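Local coordinates for protein glutathione s-transferase I (Zea mays, PDB 1AXD) that catalyses the conjugation of glutathione to electrophilic compounds, through which the maize enzyme detoxifies herbicides, at residues A[14-19]-A[167-172]; A[3-8]-A[28-33]; A[80-85]-A[158-163]. All blocks are in the same frame, centred on the assembly; numbering follows the deposited sequence.

Overall arrangement
All three contacts lie in one subunit of a dimer. Contact 2 joins parallel strands 3-6 and 28-31 of the thioredoxin-like N-terminal domain, and the helix between them, 14-24, supplies one half of contact 1; contacts 1 and 2 touch, Cys17 packing on Leu5 and Leu14 on Gly7, with centres about 14 Å apart. Along the chain their segments alternate, and contact 2 closes before contact 3 opens. Contact 3, nested within the chain loop that contact 1 closes, lies about 16 Å from contact 1 and 25 Å from contact 2 between centres. Contact 2 thus builds the N-terminal domain, while contact 1 joins it to helix 168-174 of the helical domain and contact 3 holds the interdomain linker against residues 158-163.

Contact 1: A[14-19]-A[167-172]; sequences LTRCAT and HVSVTL
Arg16 and Ser169 sit at the closest backbone approach, CA to CA 5.3 Å, where helices 14-19 and 168-172 pass each other with axes 8.7 Å apart at an angle of 120°. No direct hydrogen bond crosses. Ser169 points its CB into the first helix, and Thr15 OG1 meets that CB at 3.2 Å. The Ser169 hydroxyl, set between its backbone N and carbonyl carbon (chi1 62°), turns to the aliphatic base of Arg16, with Ser169 OG 3.6 Å from Arg16 CB, and bonds to Trp12 O. A single water makes the polar link between the two helices: it accepts from Arg16 NE and Val170 N and is hydrogen-bonded to Ser169 OG at 2.5 Å. The arginine runs out with CG opposite its backbone N (chi1 -175°) and bends at chi3, which lets NH2 present the guanidinium edge to Val170 CG1. One helical turn on from Thr15, Thr19 and Val168 meet tip to tip, Thr19 CG2 lying 3.4 Å from Val168 CG2. Thr19 OG1 donates back to Thr15 O at 2.6 Å, a carbonyl that also takes Thr19 N, so the Thr19 hydroxyl spends its proton inside its own helix. The contact is a buried piece of the interdomain interface: helix 200-208 covers Thr15 and Thr19, helix 187-198 backs Val168 through Trp193, and helix 88-122 packs on Arg16 and Val170.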
loop_
_atom_site.group_PDB
_atom_site.type_symbol
_atom_site.label_atom_id
_atom_site.label_comp_id
_atom_site.label_asym_id
_atom_site.label_seq_id
_atom_site.Cartn_x
_atom_site.Cartn_y
_atom_site.Cartn_z
ATOM N N LEU A 14 14.182 -3.352 2.061
ATOM C CA LEU A 14 14.648 -4.720 1.902
ATOM C C LEU A 14 14.644 -5.395 3.217
ATOM O O LEU A 14 14.472 -6.611 3.270
ATOM C CB LEU A 14 16.062 -4.738 1.347
ATOM C CG LEU A 14 16.368 -3.543 0.470
ATOM C CD1 LEU A 14 17.767 -3.653 -0.027
ATOM C CD2 LEU A 14 15.430 -3.477 -0.699
ATOM N N THR A 15 14.874 -4.639 4.288
ATOM C CA THR A 15 14.870 -5.233 5.611
ATOM C C THR A 15 13.460 -5.485 6.067
ATOM O O THR A 15 13.260 -6.256 6.977
ATOM C CB THR A 15 15.731 -4.435 6.621
ATOM O OG1 THR A 15 15.338 -3.057 6.636
ATOM C CG2 THR A 15 17.204 -4.510 6.202
ATOM N N ARG A 16 12.478 -4.893 5.404
ATOM C CA ARG A 16 11.085 -5.167 5.749
ATOM C C ARG A 16 10.858 -6.612 5.285
ATOM O O ARG A 16 10.260 -7.390 6.005
ATOM C CB ARG A 16 10.136 -4.197 5.018
ATOM C CG ARG A 16 8.673 -4.335 5.428
ATOM C CD ARG A 16 7.785 -3.234 4.873
ATOM N NE ARG A 16 8.173 -1.891 5.312
ATOM C CZ ARG A 16 8.568 -0.922 4.488
ATOM N NH1 ARG A 16 8.634 -1.139 3.184
ATOM N NH2 ARG A 16 8.877 0.273 4.958
ATOM N N CYS A 17 11.410 -6.962 4.124
ATOM C CA CYS A 17 11.313 -8.300 3.556
ATOM C C CYS A 17 12.097 -9.263 4.383
ATOM O O CYS A 17 11.636 -10.376 4.587
ATOM C CB CYS A 17 11.880 -8.318 2.136
ATOM S SG CYS A 17 11.105 -7.184 1.001
ATOM N N ALA A 18 13.298 -8.872 4.817
ATOM C CA ALA A 18 14.143 -9.743 5.633
ATOM C C ALA A 18 13.475 -10.082 6.912
ATOM O O ALA A 18 13.622 -11.195 7.374
ATOM C CB ALA A 18 15.519 -9.101 5.869
ATOM N N THR A 19 12.690 -9.162 7.466
ATOM C CA THR A 19 11.985 -9.414 8.719
ATOM C C THR A 19 10.992 -10.541 8.568
ATOM O O THR A 19 10.973 -11.435 9.394
ATOM C CB THR A 19 11.202 -8.180 9.182
ATOM O OG1 THR A 19 12.061 -7.039 9.166
ATOM C CG2 THR A 19 10.663 -8.391 10.617
ATOM N N HIS A 167 6.384 -3.113 10.518
ATOM C CA HIS A 167 6.793 -1.852 11.152
ATOM C C HIS A 167 8.204 -1.893 11.695
ATOM O O HIS A 167 8.702 -0.859 12.083
ATOM C CB HIS A 167 5.910 -1.546 12.363
ATOM C CG HIS A 167 4.511 -1.124 12.039
ATOM N ND1 HIS A 167 3.475 -2.021 11.886
ATOM C CD2 HIS A 167 3.958 0.108 11.933
ATOM C CE1 HIS A 167 2.346 -1.361 11.698
ATOM N NE2 HIS A 167 2.612 -0.067 11.723
ATOM N N VAL A 168 8.856 -3.049 11.751
ATOM C CA VAL A 168 10.169 -3.063 12.359
ATOM C C VAL A 168 11.279 -2.346 11.679
ATOM O O VAL A 168 11.880 -1.498 12.323
ATOM C CB VAL A 168 10.616 -4.478 12.879
ATOM C CG1 VAL A 168 9.432 -5.231 13.500
ATOM C CG2 VAL A 168 11.303 -5.289 11.812
ATOM N N SER A 169 11.516 -2.601 10.386
ATOM C CA SER A 169 12.620 -1.966 9.649
ATOM C C SER A 169 12.699 -0.451 9.768
ATOM O O SER A 169 13.798 0.072 9.868
ATOM C CB SER A 169 12.632 -2.392 8.180
ATOM O OG SER A 169 11.448 -1.980 7.530
ATOM N N VAL A 170 11.571 0.254 9.714
ATOM C CA VAL A 170 11.616 1.704 9.878
ATOM C C VAL A 170 11.750 2.081 11.325
ATOM O O VAL A 170 12.420 3.062 11.618
ATOM C CB VAL A 170 10.372 2.433 9.315
ATOM C CG1 VAL A 170 10.376 2.387 7.787
ATOM C CG2 VAL A 170 9.090 1.841 9.888
ATOM N N THR A 171 11.131 1.321 12.229
ATOM C CA THR A 171 11.195 1.640 13.648
ATOM C C THR A 171 12.541 1.385 14.213
ATOM O O THR A 171 12.968 2.127 15.074
ATOM C CB THR A 171 10.104 0.929 14.453
ATOM O OG1 THR A 171 8.845 1.158 13.817
ATOM C CG2 THR A 171 10.008 1.521 15.870
ATOM N N LEU A 172 13.242 0.379 13.712
ATOM C CA LEU A 172 14.594 0.110 14.186
ATOM C C LEU A 172 15.436 1.312 13.870
ATOM O O LEU A 172 16.235 1.714 14.702
ATOM C CB LEU A 172 15.184 -1.125 13.506
ATOM C CG LEU A 172 14.899 -2.448 14.205
ATOM C CD1 LEU A 172 15.513 -3.622 13.416
ATOM C CD2 LEU A 172 15.493 -2.375 15.611
HETATM O O HOH W 1 9.250 -1.100 8.161
#

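Contact 2: A[3-8]-A[28-33]; sequences MKLYGA and YEIVPI
Met3 to Tyr6 run parallel to Tyr28 to Val31 as neighbouring strands, their short axes 4.5 Å apart and 31° from alignment, with Met3 paired to Tyr28 and Tyr6 to Val31. Four backbone bonds join them: Glu29 N to Met3 O, Leu5 N to Glu29 O (2.7 Å and nearly straight, 175°), Val31 N to Leu5 O, and Gly7 N to Val31 O. The last carries the pairing one residue past the end of strand 3-6, and Gly7 has backbone angles that a side chain would hardly tolerate. Further on, a water accepts from Ala8 N and donates to Ile33 O.

On one face Lys4 and Glu29 lie side by side. Their methylene chains touch, Lys4 CD to Glu29 CG 3.6 Å, before the charges pair in a salt bridge whose hydrogen bond is long and weak, Lys4 NZ to Glu29 OE1 3.5 Å. Tyr6 shares this face, its CD1 3.5 Å from Val31 CB; both point the same way, and with CG1 anti to its backbone N (chi1 174°), Val31 brings that methyl alongside Tyr6 CD1 and CE1. Tyr6 OH bonds to Gln58, while Arg48 makes a cation-pi contact with the ring.

The other face carries Met3, Leu5, Tyr28 and Ile30. Leu5 CD2 reaches Tyr28 CE2 at 4.0 Å, and Met3 CB comes to 4.1 Å from Tyr28 CB. Helix 14-24 covers Leu5 and Tyr28, and Tyr28 OH bonds to Glu22 on that helix. Strand 3-6, helix 14-24 and strand 28-31 thus form a beta-alpha-beta crossover, the opening unit of the thioredoxin-like fold of the glutathione transferase N-terminal domain.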
loop_
_atom_site.group_PDB
_atom_site.type_symbol
_atom_site.label_atom_id
_atom_site.label_comp_id
_atom_site.label_asym_id
_atom_site.label_seq_id
_atom_site.Cartn_x
_atom_site.Cartn_y
_atom_site.Cartn_z
ATOM N N MET A 3 15.718 -18.737 -1.699
ATOM C CA MET A 3 15.185 -17.608 -2.450
ATOM C C MET A 3 16.244 -16.536 -2.398
ATOM O O MET A 3 16.937 -16.450 -1.401
ATOM C CB MET A 3 13.917 -17.067 -1.774
ATOM C CG MET A 3 12.780 -18.061 -1.565
ATOM S SD MET A 3 11.332 -17.253 -0.778
ATOM C CE MET A 3 11.329 -17.983 0.775
ATOM N N LYS A 4 16.401 -15.746 -3.455
ATOM C CA LYS A 4 17.401 -14.678 -3.439
ATOM C C LYS A 4 16.709 -13.367 -3.264
ATOM O O LYS A 4 15.849 -13.039 -4.066
ATOM C CB LYS A 4 18.203 -14.619 -4.744
ATOM C CG LYS A 4 18.590 -15.950 -5.354
ATOM C CD LYS A 4 19.426 -16.786 -4.424
ATOM C CE LYS A 4 19.623 -18.176 -4.999
ATOM N NZ LYS A 4 20.206 -19.096 -3.981
ATOM N N LEU A 5 17.058 -12.631 -2.214
ATOM C CA LEU A 5 16.477 -11.319 -1.952
ATOM C C LEU A 5 17.447 -10.293 -2.501
ATOM O O LEU A 5 18.582 -10.238 -2.054
ATOM C CB LEU A 5 16.252 -11.120 -0.448
ATOM C CG LEU A 5 15.602 -9.832 0.067
ATOM C CD1 LEU A 5 14.167 -9.652 -0.499
ATOM C CD2 LEU A 5 15.557 -9.917 1.600
ATOM N N TYR A 6 17.005 -9.503 -3.471
ATOM C CA TYR A 6 17.858 -8.513 -4.099
ATOM C C TYR A 6 17.802 -7.155 -3.494
ATOM O O TYR A 6 16.720 -6.597 -3.366
ATOM C CB TYR A 6 17.523 -8.436 -5.581
ATOM C CG TYR A 6 17.825 -9.715 -6.319
ATOM C CD1 TYR A 6 19.128 -10.017 -6.693
ATOM C CD2 TYR A 6 16.813 -10.617 -6.654
ATOM C CE1 TYR A 6 19.428 -11.171 -7.384
ATOM C CE2 TYR A 6 17.103 -11.787 -7.349
ATOM C CZ TYR A 6 18.420 -12.050 -7.713
ATOM O OH TYR A 6 18.764 -13.167 -8.434
ATOM N N GLY A 7 18.965 -6.611 -3.146
ATOM C CA GLY A 7 19.031 -5.285 -2.563
ATOM C C GLY A 7 20.112 -5.169 -1.511
ATOM O O GLY A 7 20.525 -6.165 -0.943
ATOM N N ALA A 8 20.566 -3.945 -1.259
ATOM C CA ALA A 8 21.594 -3.681 -0.255
ATOM C C ALA A 8 20.946 -3.580 1.111
ATOM O O ALA A 8 20.035 -2.790 1.268
ATOM C CB ALA A 8 22.339 -2.382 -0.610
ATOM N N TYR A 28 16.696 -18.260 2.406
ATOM C CA TYR A 28 16.996 -17.156 1.505
ATOM C C TYR A 28 18.354 -16.542 1.738
ATOM O O TYR A 28 18.959 -16.762 2.785
ATOM C CB TYR A 28 15.932 -16.053 1.646
ATOM C CG TYR A 28 16.215 -15.084 2.782
ATOM C CD1 TYR A 28 15.933 -15.428 4.104
ATOM C CD2 TYR A 28 16.812 -13.844 2.539
ATOM C CE1 TYR A 28 16.240 -14.576 5.149
ATOM C CE2 TYR A 28 17.123 -12.982 3.584
ATOM C CZ TYR A 28 16.830 -13.361 4.886
ATOM O OH TYR A 28 17.108 -12.514 5.930
ATOM N N GLU A 29 18.799 -15.739 0.783
ATOM C CA GLU A 29 20.064 -15.043 0.886
ATOM C C GLU A 29 19.913 -13.700 0.240
ATOM O O GLU A 29 19.030 -13.530 -0.579
ATOM C CB GLU A 29 21.187 -15.846 0.233
ATOM C CG GLU A 29 21.003 -16.128 -1.229
ATOM C CD GLU A 29 22.140 -16.956 -1.786
ATOM O OE1 GLU A 29 22.295 -18.124 -1.361
ATOM O OE2 GLU A 29 22.881 -16.433 -2.646
ATOM N N ILE A 30 20.735 -12.737 0.631
ATOM C CA ILE A 30 20.647 -11.403 0.066
ATOM C C ILE A 30 21.685 -11.215 -0.992
ATOM O O ILE A 30 22.775 -11.740 -0.863
ATOM C CB ILE A 30 20.812 -10.322 1.156
ATOM C CG1 ILE A 30 19.910 -10.649 2.346
ATOM C CG2 ILE A 30 20.465 -8.919 0.583
ATOM C CD1 ILE A 30 19.980 -9.643 3.470
ATOM N N VAL A 31 21.346 -10.476 -2.036
ATOM C CA VAL A 31 22.252 -10.204 -3.134
ATOM C C VAL A 31 22.293 -8.707 -3.257
ATOM O O VAL A 31 21.334 -8.114 -3.720
ATOM C CB VAL A 31 21.723 -10.865 -4.429
ATOM C CG1 VAL A 31 22.577 -10.484 -5.650
ATOM C CG2 VAL A 31 21.714 -12.389 -4.256
ATOM N N PRO A 32 23.356 -8.066 -2.745
ATOM C CA PRO A 32 23.469 -6.612 -2.821
ATOM C C PRO A 32 23.442 -6.067 -4.220
ATOM O O PRO A 32 23.926 -6.720 -5.133
ATOM C CB PRO A 32 24.806 -6.337 -2.128
ATOM C CG PRO A 32 25.578 -7.598 -2.337
ATOM C CD PRO A 32 24.527 -8.632 -2.055
ATOM N N ILE A 33 22.824 -4.898 -4.376
ATOM C CA ILE A 33 22.721 -4.219 -5.654
ATOM C C ILE A 33 23.394 -2.894 -5.438
ATOM O O ILE A 33 23.015 -2.169 -4.528
ATOM C CB ILE A 33 21.252 -4.006 -6.059
ATOM C CG1 ILE A 33 20.542 -5.357 -6.198
ATOM C CG2 ILE A 33 21.160 -3.197 -7.372
ATOM C CD1 ILE A 33 20.959 -6.178 -7.388
HETATM O O HOH W 2 20.358 -1.887 -3.270
#

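Contact 3: A[80-85]-A[158-163]; sequences PELLRE and DFLSLA
The linker from the thioredoxin-like domain to the helical domain meets the N-terminal end of helix 162-165 here, through a backbone bond between Leu82 and Leu162. Leu162 N donates to Leu82 O at 2.9 Å, in the carbonyl plane, so the linker carbonyl takes up an N-H of the helix's first turn. Ser161 is the N-cap, and its OG accepts a weak bond from Ala163 N. Beside this, Leu83 and Leu162 lie side by side, and Leu82 CD2 meets Leu160 CD2 at 4.2 Å. Helix 67-78 packs on Leu82, Leu83 and Leu162.

At the outer side Arg84 folds over Phe159. Bends at chi2 and chi3 (-55° and -80°) bring its guanidinium flat onto the ring, planes 2° apart, a cation-pi stack with CZ 4.1 Å from the ring centroid. Glu90 forms a salt bridge with Arg84 NE and probably helps fix the rotation of the group. A serine in place of Arg84 would probably leave one face of Phe159 without its flat cover and Glu90 without its cationic mate. Nearer the backbone, Arg84 CG rests 3.4 Å from Phe159 CE1.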
loop_
_atom_site.group_PDB
_atom_site.type_symbol
_atom_site.label_atom_id
_atom_site.label_comp_id
_atom_site.label_asym_id
_atom_site.label_seq_id
_atom_site.Cartn_x
_atom_site.Cartn_y
_atom_site.Cartn_z
ATOM N N PRO A 80 1.801 -18.990 7.009
ATOM C CA PRO A 80 0.515 -18.359 6.713
ATOM C C PRO A 80 -0.193 -17.836 7.884
ATOM O O PRO A 80 -1.035 -16.970 7.734
ATOM C CB PRO A 80 -0.267 -19.488 6.051
ATOM C CG PRO A 80 0.288 -20.692 6.700
ATOM C CD PRO A 80 1.759 -20.422 6.679
ATOM N N GLU A 81 0.135 -18.349 9.057
ATOM C CA GLU A 81 -0.493 -17.918 10.293
ATOM C C GLU A 81 -0.290 -16.430 10.489
ATOM O O GLU A 81 -1.092 -15.797 11.158
ATOM C CB GLU A 81 0.102 -18.692 11.465
ATOM C CG GLU A 81 -0.118 -20.209 11.404
ATOM C CD GLU A 81 0.742 -20.923 10.363
ATOM O OE1 GLU A 81 1.912 -20.524 10.176
ATOM O OE2 GLU A 81 0.245 -21.896 9.741
ATOM N N LEU A 82 0.763 -15.881 9.887
ATOM C CA LEU A 82 1.061 -14.453 9.981
ATOM C C LEU A 82 0.066 -13.633 9.175
ATOM O O LEU A 82 0.064 -12.420 9.291
ATOM C CB LEU A 82 2.491 -14.173 9.492
ATOM C CG LEU A 82 3.679 -14.600 10.360
ATOM C CD1 LEU A 82 4.996 -14.463 9.565
ATOM C CD2 LEU A 82 3.733 -13.751 11.641
ATOM N N LEU A 83 -0.751 -14.297 8.361
ATOM C CA LEU A 83 -1.766 -13.648 7.532
ATOM C C LEU A 83 -3.169 -13.992 7.983
ATOM O O LEU A 83 -4.125 -13.455 7.436
ATOM C CB LEU A 83 -1.608 -14.075 6.069
ATOM C CG LEU A 83 -0.863 -13.228 5.037
ATOM C CD1 LEU A 83 -0.226 -12.005 5.697
ATOM C CD2 LEU A 83 0.180 -14.112 4.311
ATOM N N ARG A 84 -3.293 -14.914 8.929
ATOM C CA ARG A 84 -4.595 -15.338 9.439
ATOM C C ARG A 84 -5.526 -15.715 8.308
ATOM O O ARG A 84 -6.726 -15.471 8.396
ATOM C CB ARG A 84 -5.211 -14.248 10.325
ATOM C CG ARG A 84 -4.286 -13.762 11.424
ATOM C CD ARG A 84 -3.805 -14.916 12.280
ATOM N NE ARG A 84 -4.800 -15.323 13.269
ATOM C CZ ARG A 84 -4.525 -16.006 14.380
ATOM N NH1 ARG A 84 -3.282 -16.386 14.660
ATOM N NH2 ARG A 84 -5.487 -16.244 15.259
ATOM N N GLU A 85 -4.962 -16.287 7.245
ATOM C CA GLU A 85 -5.743 -16.724 6.095
ATOM C C GLU A 85 -6.611 -17.838 6.577
ATOM O O GLU A 85 -6.126 -18.710 7.283
ATOM C CB GLU A 85 -4.829 -17.231 4.966
ATOM C CG GLU A 85 -3.960 -16.163 4.285
ATOM C CD GLU A 85 -4.752 -15.124 3.485
ATOM O OE1 GLU A 85 -5.991 -15.028 3.650
ATOM O OE2 GLU A 85 -4.120 -14.392 2.688
ATOM N N ASP A 158 -5.347 -9.925 18.971
ATOM C CA ASP A 158 -4.515 -10.541 20.015
ATOM C C ASP A 158 -3.452 -11.488 19.525
ATOM O O ASP A 158 -2.922 -12.239 20.320
ATOM C CB ASP A 158 -5.389 -11.257 21.055
ATOM C CG ASP A 158 -6.102 -10.298 22.000
ATOM O OD1 ASP A 158 -5.687 -9.125 22.113
ATOM O OD2 ASP A 158 -7.079 -10.729 22.650
ATOM N N PHE A 159 -3.069 -11.390 18.259
ATOM C CA PHE A 159 -2.073 -12.287 17.677
ATOM C C PHE A 159 -1.074 -11.508 16.854
ATOM O O PHE A 159 -1.397 -10.415 16.404
ATOM C CB PHE A 159 -2.796 -13.300 16.780
ATOM C CG PHE A 159 -3.827 -12.666 15.885
ATOM C CD1 PHE A 159 -3.456 -12.073 14.683
ATOM C CD2 PHE A 159 -5.149 -12.581 16.283
ATOM C CE1 PHE A 159 -4.388 -11.395 13.899
ATOM C CE2 PHE A 159 -6.081 -11.907 15.506
ATOM C CZ PHE A 159 -5.699 -11.311 14.313
ATOM N N LEU A 160 0.138 -12.035 16.694
ATOM C CA LEU A 160 1.151 -11.373 15.877
ATOM C C LEU A 160 0.762 -11.633 14.449
ATOM O O LEU A 160 0.218 -12.688 14.165
ATOM C CB LEU A 160 2.547 -11.956 16.134
ATOM C CG LEU A 160 3.744 -11.356 15.382
ATOM C CD1 LEU A 160 4.167 -10.032 16.019
ATOM C CD2 LEU A 160 4.924 -12.329 15.440
ATOM N N SER A 161 1.032 -10.680 13.564
ATOM C CA SER A 161 0.711 -10.818 12.150
ATOM C C SER A 161 1.675 -9.990 11.341
ATOM O O SER A 161 2.546 -9.335 11.918
ATOM C CB SER A 161 -0.716 -10.344 11.902
ATOM O OG SER A 161 -0.842 -8.962 12.201
ATOM N N LEU A 162 1.510 -9.999 10.019
ATOM C CA LEU A 162 2.361 -9.229 9.114
ATOM C C LEU A 162 2.233 -7.767 9.376
ATOM O O LEU A 162 3.155 -7.025 9.083
ATOM C CB LEU A 162 1.998 -9.522 7.661
ATOM C CG LEU A 162 3.069 -10.237 6.857
ATOM C CD1 LEU A 162 2.668 -10.214 5.391
ATOM C CD2 LEU A 162 4.395 -9.511 7.037
ATOM N N ALA A 163 1.109 -7.347 9.946
ATOM C CA ALA A 163 0.901 -5.939 10.259
ATOM C C ALA A 163 1.953 -5.468 11.215
ATOM O O ALA A 163 2.462 -4.376 11.041
ATOM C CB ALA A 163 -0.515 -5.718 10.831
#